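Long-range contact in 39 kDa initiator binding protein (Trichomonas vaginalis, PDB 1Q87), which probably binds the initiator element of core promoters in this primitive eukaryote, the present chain being its C-terminal domain: residues Thr50-Ala64 / Ile81-Lys95. Residues are numbered along the deposited sequence; the frame is centred on the assembly and turned at random.
Sequences TDGTVMRDFLIEKAA and ISAIMAPQEEQTKSK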
ATOM      1  N   THR A  50      21.439 -10.976   4.345  1.00 67.69           N
ATOM      2  CA  THR A  50      20.958 -10.869   2.947  1.00 67.98           C
ATOM      3  C   THR A  50      19.620 -11.527   2.666  1.00 64.90           C
ATOM      4  O   THR A  50      18.945 -11.188   1.687  1.00 65.38           O
ATOM      5  CB  THR A  50      21.937 -11.464   1.893  1.00 69.32           C
ATOM      6  OG1 THR A  50      22.511 -12.677   2.386  1.00 75.73           O
ATOM      7  CG2 THR A  50      23.015 -10.472   1.538  1.00 76.37           C
ATOM      8  N   ASP A  51      19.251 -12.485   3.505  1.00 65.13           N
ATOM      9  CA  ASP A  51      17.993 -13.201   3.345  1.00 59.93           C
ATOM     10  C   ASP A  51      17.583 -13.760   4.683  1.00 53.94           C
ATOM     11  O   ASP A  51      17.655 -13.060   5.709  1.00 49.78           O
ATOM     12  CB  ASP A  51      18.145 -14.330   2.322  1.00 70.80           C
ATOM     13  CG  ASP A  51      16.911 -15.221   2.243  1.00 89.90           C
ATOM     14  OD1 ASP A  51      16.993 -16.363   2.756  1.00 87.09           O
ATOM     15  OD2 ASP A  51      15.860 -14.783   1.695  1.00 97.79           O
ATOM     16  N   GLY A  52      17.144 -15.016   4.668  1.00 53.44           N
ATOM     17  CA  GLY A  52      16.746 -15.680   5.894  1.00 48.79           C
ATOM     18  C   GLY A  52      15.466 -15.116   6.435  1.00 50.10           C
ATOM     19  O   GLY A  52      14.671 -14.579   5.679  1.00 58.30           O
ATOM     20  N   THR A  53      15.264 -15.243   7.741  1.00 54.40           N
ATOM     21  CA  THR A  53      14.060 -14.758   8.376  1.00 49.91           C
ATOM     22  C   THR A  53      14.474 -14.195   9.711  1.00 50.92           C
ATOM     23  O   THR A  53      15.606 -14.381  10.130  1.00 50.57           O
ATOM     24  CB  THR A  53      13.069 -15.910   8.647  1.00 63.16           C
ATOM     25  OG1 THR A  53      13.548 -16.673   9.762  1.00 69.65           O
ATOM     26  CG2 THR A  53      12.912 -16.845   7.403  1.00 43.37           C
ATOM     27  N   VAL A  54      13.552 -13.509  10.382  1.00 50.44           N
ATOM     28  CA  VAL A  54      13.807 -12.944  11.715  1.00 49.93           C
ATOM     29  C   VAL A  54      12.501 -13.004  12.502  1.00 47.52           C
ATOM     30  O   VAL A  54      11.422 -13.113  11.909  1.00 56.58           O
ATOM     31  CB  VAL A  54      14.290 -11.461  11.636  1.00 61.26           C
ATOM     32  CG1 VAL A  54      15.575 -11.392  10.866  1.00 47.18           C
ATOM     33  CG2 VAL A  54      13.231 -10.567  10.944  1.00 56.51           C
ATOM     34  N   MET A  55      12.577 -12.965  13.825  1.00 56.07           N
ATOM     35  CA  MET A  55      11.353 -13.019  14.622  1.00 59.45           C
ATOM     36  C   MET A  55      10.485 -11.847  14.207  1.00 65.72           C
ATOM     37  O   MET A  55      10.999 -10.775  13.859  1.00 62.39           O
ATOM     38  CB  MET A  55      11.652 -12.926  16.127  1.00 68.07           C
ATOM     39  CG  MET A  55      12.290 -14.176  16.748  1.00 71.74           C
ATOM     40  SD  MET A  55      11.308 -15.662  16.456  1.00 79.17           S
ATOM     41  CE  MET A  55      12.059 -16.221  14.930  1.00 81.43           C
ATOM     42  N   ARG A  56       9.173 -12.049  14.273  1.00 67.69           N
ATOM     43  CA  ARG A  56       8.217 -11.042  13.872  1.00 62.59           C
ATOM     44  C   ARG A  56       8.436  -9.694  14.539  1.00 63.13           C
ATOM     45  O   ARG A  56       8.503  -8.672  13.867  1.00 58.27           O
ATOM     46  CB  ARG A  56       6.795 -11.521  14.158  1.00 65.24           C
ATOM     47  CG  ARG A  56       5.751 -10.637  13.500  1.00 66.31           C
ATOM     48  CD  ARG A  56       4.388 -11.061  13.886  1.00 63.91           C
ATOM     49  NE  ARG A  56       3.391 -10.420  13.036  1.00 70.38           N
ATOM     50  CZ  ARG A  56       2.702  -9.345  13.380  1.00 60.58           C
ATOM     51  NH1 ARG A  56       2.913  -8.801  14.573  1.00 61.34           N
ATOM     52  NH2 ARG A  56       1.815  -8.820  12.528  1.00 51.63           N
ATOM     53  N   ASP A  57       8.547  -9.706  15.858  1.00 60.74           N
ATOM     54  CA  ASP A  57       8.736  -8.486  16.624  1.00 59.81           C
ATOM     55  C   ASP A  57      10.002  -7.719  16.300  1.00 57.71           C
ATOM     56  O   ASP A  57       9.996  -6.493  16.284  1.00 51.55           O
ATOM     57  CB  ASP A  57       8.686  -8.798  18.112  1.00 59.57           C
ATOM     58  CG  ASP A  57       7.268  -8.999  18.608  1.00 72.87           C
ATOM     59  OD1 ASP A  57       7.111  -9.466  19.758  1.00 79.02           O
ATOM     60  OD2 ASP A  57       6.310  -8.691  17.848  1.00 67.82           O
ATOM     61  N   PHE A  58      11.087  -8.438  16.045  1.00 50.11           N
ATOM     62  CA  PHE A  58      12.342  -7.804  15.713  1.00 47.17           C
ATOM     63  C   PHE A  58      12.276  -6.998  14.398  1.00 54.08           C
ATOM     64  O   PHE A  58      12.826  -5.890  14.321  1.00 55.12           O
ATOM     65  CB  PHE A  58      13.423  -8.877  15.649  1.00 43.94           C
ATOM     66  CG  PHE A  58      14.763  -8.372  15.211  1.00 49.02           C
ATOM     67  CD1 PHE A  58      15.111  -8.346  13.863  1.00 52.52           C
ATOM     68  CD2 PHE A  58      15.684  -7.946  16.140  1.00 51.32           C
ATOM     69  CE1 PHE A  58      16.366  -7.904  13.445  1.00 49.13           C
ATOM     70  CE2 PHE A  58      16.927  -7.504  15.729  1.00 53.06           C
ATOM     71  CZ  PHE A  58      17.269  -7.487  14.376  1.00 53.51           C
ATOM     72  N   LEU A  59      11.595  -7.550  13.387  1.00 47.99           N
ATOM     73  CA  LEU A  59      11.471  -6.896  12.094  1.00 51.00           C
ATOM     74  C   LEU A  59      10.636  -5.639  12.190  1.00 53.91           C
ATOM     75  O   LEU A  59      11.011  -4.582  11.684  1.00 51.10           O
ATOM     76  CB  LEU A  59      10.821  -7.812  11.066  1.00 46.01           C
ATOM     77  CG  LEU A  59      10.652  -7.067   9.747  1.00 45.15           C
ATOM     78  CD1 LEU A  59      12.019  -6.920   9.152  1.00 47.39           C
ATOM     79  CD2 LEU A  59       9.740  -7.773   8.776  1.00 43.83           C
ATOM     80  N   ILE A  60       9.492  -5.776  12.833  1.00 50.81           N
ATOM     81  CA  ILE A  60       8.578  -4.682  12.998  1.00 51.44           C
ATOM     82  C   ILE A  60       9.240  -3.551  13.793  1.00 53.67           C
ATOM     83  O   ILE A  60       9.087  -2.382  13.480  1.00 53.95           O
ATOM     84  CB  ILE A  60       7.310  -5.201  13.700  1.00 54.98           C
ATOM     85  CG1 ILE A  60       6.588  -6.167  12.757  1.00 58.24           C
ATOM     86  CG2 ILE A  60       6.396  -4.052  14.134  1.00 49.34           C
ATOM     87  CD1 ILE A  60       5.214  -6.595  13.239  1.00 54.59           C
ATOM     88  N   GLU A  61      10.011  -3.912  14.805  1.00 58.13           N
ATOM     89  CA  GLU A  61      10.683  -2.931  15.651  1.00 54.85           C
ATOM     90  C   GLU A  61      11.732  -2.172  14.834  1.00 51.38           C
ATOM     91  O   GLU A  61      11.752  -0.952  14.860  1.00 49.22           O
ATOM     92  CB  GLU A  61      11.314  -3.650  16.852  1.00 63.73           C
ATOM     93  CG  GLU A  61      11.238  -2.911  18.163  1.00 82.61           C
ATOM     94  CD  GLU A  61      12.611  -2.552  18.714  1.00 92.43           C
ATOM     95  OE1 GLU A  61      12.666  -2.014  19.847  1.00 96.46           O
ATOM     96  OE2 GLU A  61      13.626  -2.801  18.019  1.00 95.13           O
ATOM     97  N   LYS A  62      12.597  -2.882  14.108  1.00 51.00           N
ATOM     98  CA  LYS A  62      13.605  -2.204  13.281  1.00 51.99           C
ATOM     99  C   LYS A  62      12.938  -1.374  12.199  1.00 50.78           C
ATOM    100  O   LYS A  62      13.336  -0.229  11.949  1.00 57.11           O
ATOM    101  CB  LYS A  62      14.558  -3.184  12.602  1.00 49.44           C
ATOM    102  CG  LYS A  62      15.413  -4.016  13.577  1.00 54.50           C
ATOM    103  CD  LYS A  62      16.063  -3.117  14.600  1.00 59.04           C
ATOM    104  CE  LYS A  62      16.811  -3.891  15.667  1.00 64.30           C
ATOM    105  NZ  LYS A  62      17.327  -2.955  16.708  1.00 64.76           N
ATOM    106  N   ALA A  63      11.910  -1.939  11.577  1.00 46.60           N
ATOM    107  CA  ALA A  63      11.210  -1.232  10.516  1.00 45.03           C
ATOM    108  C   ALA A  63      10.566   0.037  11.093  1.00 45.35           C
ATOM    109  O   ALA A  63      10.629   1.099  10.460  1.00 32.37           O
ATOM    110  CB  ALA A  63      10.157  -2.127   9.859  1.00 42.73           C
ATOM    111  N   ALA A  64       9.998  -0.056  12.295  1.00 33.83           N
ATOM    112  CA  ALA A  64       9.374   1.119  12.878  1.00 44.76           C
ATOM    113  C   ALA A  64      10.392   2.242  13.003  1.00 48.40           C
ATOM    114  O   ALA A  64      10.186   3.358  12.486  1.00 47.71           O
ATOM    115  CB  ALA A  64       8.748   0.799  14.264  1.00 34.40           C
ATOM    116  N   ILE A  81       2.466  -0.876  11.609  1.00 51.56           N
ATOM    117  CA  ILE A  81       3.137  -1.883  10.822  1.00 50.78           C
ATOM    118  C   ILE A  81       2.667  -3.307  11.180  1.00 50.30           C
ATOM    119  O   ILE A  81       2.387  -4.126  10.301  1.00 45.75           O
ATOM    120  CB  ILE A  81       4.662  -1.745  10.995  1.00 44.66           C
ATOM    121  CG1 ILE A  81       5.101  -0.393  10.409  1.00 44.01           C
ATOM    122  CG2 ILE A  81       5.398  -2.880  10.256  1.00 39.20           C
ATOM    123  CD1 ILE A  81       6.572  -0.017  10.662  1.00 33.30           C
ATOM    124  N   SER A  82       2.560  -3.587  12.469  1.00 51.72           N
ATOM    125  CA  SER A  82       2.143  -4.898  12.913  1.00 50.58           C
ATOM    126  C   SER A  82       0.763  -5.261  12.352  1.00 55.55           C
ATOM    127  O   SER A  82       0.527  -6.432  12.031  1.00 50.90           O
ATOM    128  CB  SER A  82       2.126  -4.960  14.427  1.00 53.32           C
ATOM    129  OG  SER A  82       1.558  -6.182  14.842  1.00 63.77           O
ATOM    130  N   ALA A  83      -0.124  -4.264  12.224  1.00 45.45           N
ATOM    131  CA  ALA A  83      -1.472  -4.462  11.699  1.00 46.86           C
ATOM    132  C   ALA A  83      -1.478  -4.658  10.210  1.00 48.54           C
ATOM    133  O   ALA A  83      -2.334  -5.348   9.689  1.00 52.60           O
ATOM    134  CB  ALA A  83      -2.366  -3.294  12.043  1.00 47.38           C
ATOM    135  N   ILE A  84      -0.553  -4.025   9.517  1.00 47.32           N
ATOM    136  CA  ILE A  84      -0.497  -4.202   8.090  1.00 52.44           C
ATOM    137  C   ILE A  84       0.152  -5.547   7.739  1.00 54.42           C
ATOM    138  O   ILE A  84      -0.321  -6.264   6.828  1.00 54.58           O
ATOM    139  CB  ILE A  84       0.226  -3.009   7.420  1.00 56.27           C
ATOM    140  CG1 ILE A  84      -0.615  -1.759   7.621  1.00 56.05           C
ATOM    141  CG2 ILE A  84       0.357  -3.209   5.910  1.00 56.75           C
ATOM    142  CD1 ILE A  84       0.093  -0.487   7.219  1.00 54.54           C
ATOM    143  N   MET A  85       1.201  -5.920   8.466  1.00 58.99           N
ATOM    144  CA  MET A  85       1.869  -7.197   8.184  1.00 58.72           C
ATOM    145  C   MET A  85       1.162  -8.446   8.745  1.00 62.08           C
ATOM    146  O   MET A  85       1.727  -9.188   9.572  1.00 50.55           O
ATOM    147  CB  MET A  85       3.299  -7.185   8.701  1.00 50.47           C
ATOM    148  CG  MET A  85       4.142  -6.150   8.054  1.00 58.23           C
ATOM    149  SD  MET A  85       5.824  -6.305   8.615  1.00 63.13           S
ATOM    150  CE  MET A  85       6.705  -5.964   7.091  1.00 56.36           C
ATOM    151  N   ALA A  86      -0.073  -8.673   8.307  1.00 66.69           N
ATOM    152  CA  ALA A  86      -0.797  -9.859   8.741  1.00 76.11           C
ATOM    153  C   ALA A  86      -0.071 -11.051   8.098  1.00 80.52           C
ATOM    154  O   ALA A  86       0.655 -10.885   7.102  1.00 80.77           O
ATOM    155  CB  ALA A  86      -2.234  -9.807   8.271  1.00 69.55           C
ATOM    156  N   PRO A  87      -0.244 -12.261   8.665  1.00 83.33           N
ATOM    157  CA  PRO A  87      -1.083 -12.509   9.846  1.00 83.69           C
ATOM    158  C   PRO A  87      -0.336 -12.186  11.136  1.00 77.59           C
ATOM    159  O   PRO A  87       0.906 -12.210  11.176  1.00 73.54           O
ATOM    160  CB  PRO A  87      -1.412 -14.006   9.742  1.00 81.18           C
ATOM    161  CG  PRO A  87      -1.179 -14.331   8.284  1.00 89.01           C
ATOM    162  CD  PRO A  87       0.067 -13.533   7.994  1.00 86.59           C
ATOM    163  N   GLN A  88      -1.100 -11.876  12.177  1.00 72.49           N
ATOM    164  CA  GLN A  88      -0.519 -11.581  13.481  1.00 75.29           C
ATOM    165  C   GLN A  88       0.059 -12.867  14.085  1.00 75.05           C
ATOM    166  O   GLN A  88       1.117 -12.863  14.712  1.00 71.55           O
ATOM    167  CB  GLN A  88      -1.587 -11.035  14.437  1.00 73.22           C
ATOM    168  CG  GLN A  88      -2.416  -9.926  13.863  1.00 74.47           C
ATOM    169  CD  GLN A  88      -1.551  -8.883  13.249  1.00 84.42           C
ATOM    170  OE1 GLN A  88      -0.666  -8.344  13.912  1.00 86.21           O
ATOM    171  NE2 GLN A  88      -1.781  -8.591  11.966  1.00 82.41           N
ATOM    172  N   GLU A  89      -0.661 -13.964  13.886  1.00 80.54           N
ATOM    173  CA  GLU A  89      -0.281 -15.269  14.420  1.00 88.35           C
ATOM    174  C   GLU A  89       1.116 -15.763  14.029  1.00 87.99           C
ATOM    175  O   GLU A  89       1.792 -16.400  14.840  1.00 93.08           O
ATOM    176  CB  GLU A  89      -1.337 -16.316  14.034  1.00 96.23           C
ATOM    177  CG  GLU A  89      -2.376 -15.840  13.009  1.00103.91           C
ATOM    178  CD  GLU A  89      -3.281 -14.726  13.537  1.00111.57           C
ATOM    179  OE1 GLU A  89      -3.382 -13.680  12.857  1.00116.00           O
ATOM    180  OE2 GLU A  89      -3.895 -14.893  14.620  1.00115.06           O
ATOM    181  N   GLU A  90       1.553 -15.484  12.800  1.00 81.43           N
ATOM    182  CA  GLU A  90       2.888 -15.896  12.365  1.00 78.09           C
ATOM    183  C   GLU A  90       4.002 -15.282  13.243  1.00 72.76           C
ATOM    184  O   GLU A  90       3.963 -14.109  13.612  1.00 71.71           O
ATOM    185  CB  GLU A  90       3.091 -15.513  10.906  1.00 83.72           C
ATOM    186  CG  GLU A  90       4.515 -15.654  10.442  1.00 93.02           C
ATOM    187  CD  GLU A  90       4.640 -15.470   8.947  1.00101.07           C
ATOM    188  OE1 GLU A  90       4.248 -14.388   8.439  1.00101.81           O
ATOM    189  OE2 GLU A  90       5.126 -16.415   8.283  1.00102.80           O
ATOM    190  N   GLN A  91       5.010 -16.084  13.534  1.00 69.02           N
ATOM    191  CA  GLN A  91       6.106 -15.697  14.402  1.00 64.77           C
ATOM    192  C   GLN A  91       7.339 -15.133  13.741  1.00 67.66           C
ATOM    193  O   GLN A  91       8.252 -14.666  14.439  1.00 68.46           O
ATOM    194  CB  GLN A  91       6.548 -16.910  15.225  1.00 75.89           C
ATOM    195  CG  GLN A  91       5.441 -17.571  16.028  1.00 84.99           C
ATOM    196  CD  GLN A  91       5.991 -18.538  17.054  1.00 93.06           C
ATOM    197  OE1 GLN A  91       6.768 -18.151  17.934  1.00 98.69           O
ATOM    198  NE2 GLN A  91       5.599 -19.799  16.949  1.00 92.14           N
ATOM    199  N   THR A  92       7.422 -15.211  12.418  1.00 66.19           N
ATOM    200  CA  THR A  92       8.615 -14.692  11.755  1.00 61.64           C
ATOM    201  C   THR A  92       8.297 -14.046  10.428  1.00 55.55           C
ATOM    202  O   THR A  92       7.220 -14.258   9.881  1.00 51.27           O
ATOM    203  CB  THR A  92       9.698 -15.800  11.555  1.00 67.60           C
ATOM    204  OG1 THR A  92       9.421 -16.580  10.379  1.00 61.85           O
ATOM    205  CG2 THR A  92       9.731 -16.706  12.775  1.00 72.22           C
ATOM    206  N   LYS A  93       9.241 -13.254   9.923  1.00 50.50           N
ATOM    207  CA  LYS A  93       9.065 -12.549   8.662  1.00 49.95           C
ATOM    208  C   LYS A  93      10.270 -12.695   7.791  1.00 45.11           C
ATOM    209  O   LYS A  93      11.356 -13.005   8.285  1.00 47.12           O
ATOM    210  CB  LYS A  93       8.764 -11.049   8.929  1.00 45.71           C
ATOM    211  CG  LYS A  93       7.256 -10.651   8.828  1.00 49.30           C
ATOM    212  CD  LYS A  93       6.285 -11.563   9.568  1.00 41.50           C
ATOM    213  CE  LYS A  93       4.875 -10.985   9.750  1.00 46.11           C
ATOM    214  NZ  LYS A  93       3.866 -11.238   8.636  1.00 52.03           N
ATOM    215  N   SER A  94      10.091 -12.478   6.489  1.00 40.10           N
ATOM    216  CA  SER A  94      11.210 -12.599   5.581  1.00 42.80           C
ATOM    217  C   SER A  94      11.266 -11.422   4.625  1.00 51.96           C
ATOM    218  O   SER A  94      10.422 -10.520   4.685  1.00 45.90           O
ATOM    219  CB  SER A  94      11.132 -13.923   4.798  1.00 48.64           C
ATOM    220  OG  SER A  94      10.279 -13.832   3.671  1.00 59.10           O
ATOM    221  N   LYS A  95      12.255 -11.436   3.738  1.00 47.70           N
ATOM    222  CA  LYS A  95      12.423 -10.351   2.808  1.00 49.21           C
ATOM    223  C   LYS A  95      11.107 -10.182   2.046  1.00 53.01           C
ATOM    224  O   LYS A  95      10.606  -9.082   1.932  1.00 53.34           O
ATOM    225  CB  LYS A  95      13.585 -10.625   1.823  1.00 45.68           C
ATOM    226  CG  LYS A  95      14.231  -9.328   1.288  1.00 59.44           C
ATOM    227  CD  LYS A  95      15.119  -9.466   0.023  1.00 58.08           C
ATOM    228  CE  LYS A  95      15.957 -10.739  -0.005  1.00 72.61           C
ATOM    229  NZ  LYS A  95      15.145 -11.884  -0.554  1.00 75.94           N
TER
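Arg56 reaches from the first turn of helix 56-67 to Ser82 and Met85 at the C-terminal end of helix 74-84, next to a two-stranded antiparallel ribbon formed by 53-55 and 92-94. Val54 and Lys93 are the ribbon's hydrogen-bonded pair, with Lys93 N 3.0 Å from Val54 O. With CG anti to the backbone N (chi1 -168°) and the chain extended from there to NE, the guanidinium grips Ser82 end-on: NH1 meets Ser82 OG at 3.0 Å, and NH2 meets Ser82 O at 2.8 Å, on a lone pair. Ile60 CD1 lies over one guanidinium face and Gln88 CA over the opposite one, both toward the rim, which should limit its rotation.

Further along the helix, on the side of Leu59 and Ala64, the packing is apolar and tight: Leu59 CD2 presses on Lys93 CB at 3.4 Å, and Ile81 CD1 reaches Ala64 CA at 3.7 Å. Trp43 of helix 29-47 also packs on Leu59.

The other end is looser and more exposed. There Asp51 OD2 and Lys95 NZ make only a long salt bridge of 3.7 Å. Beside the guanidinium, Met85 O accepts twice, Arg56 NH2 and Lys93 NZ arriving from opposite faces of its carbonyl plane.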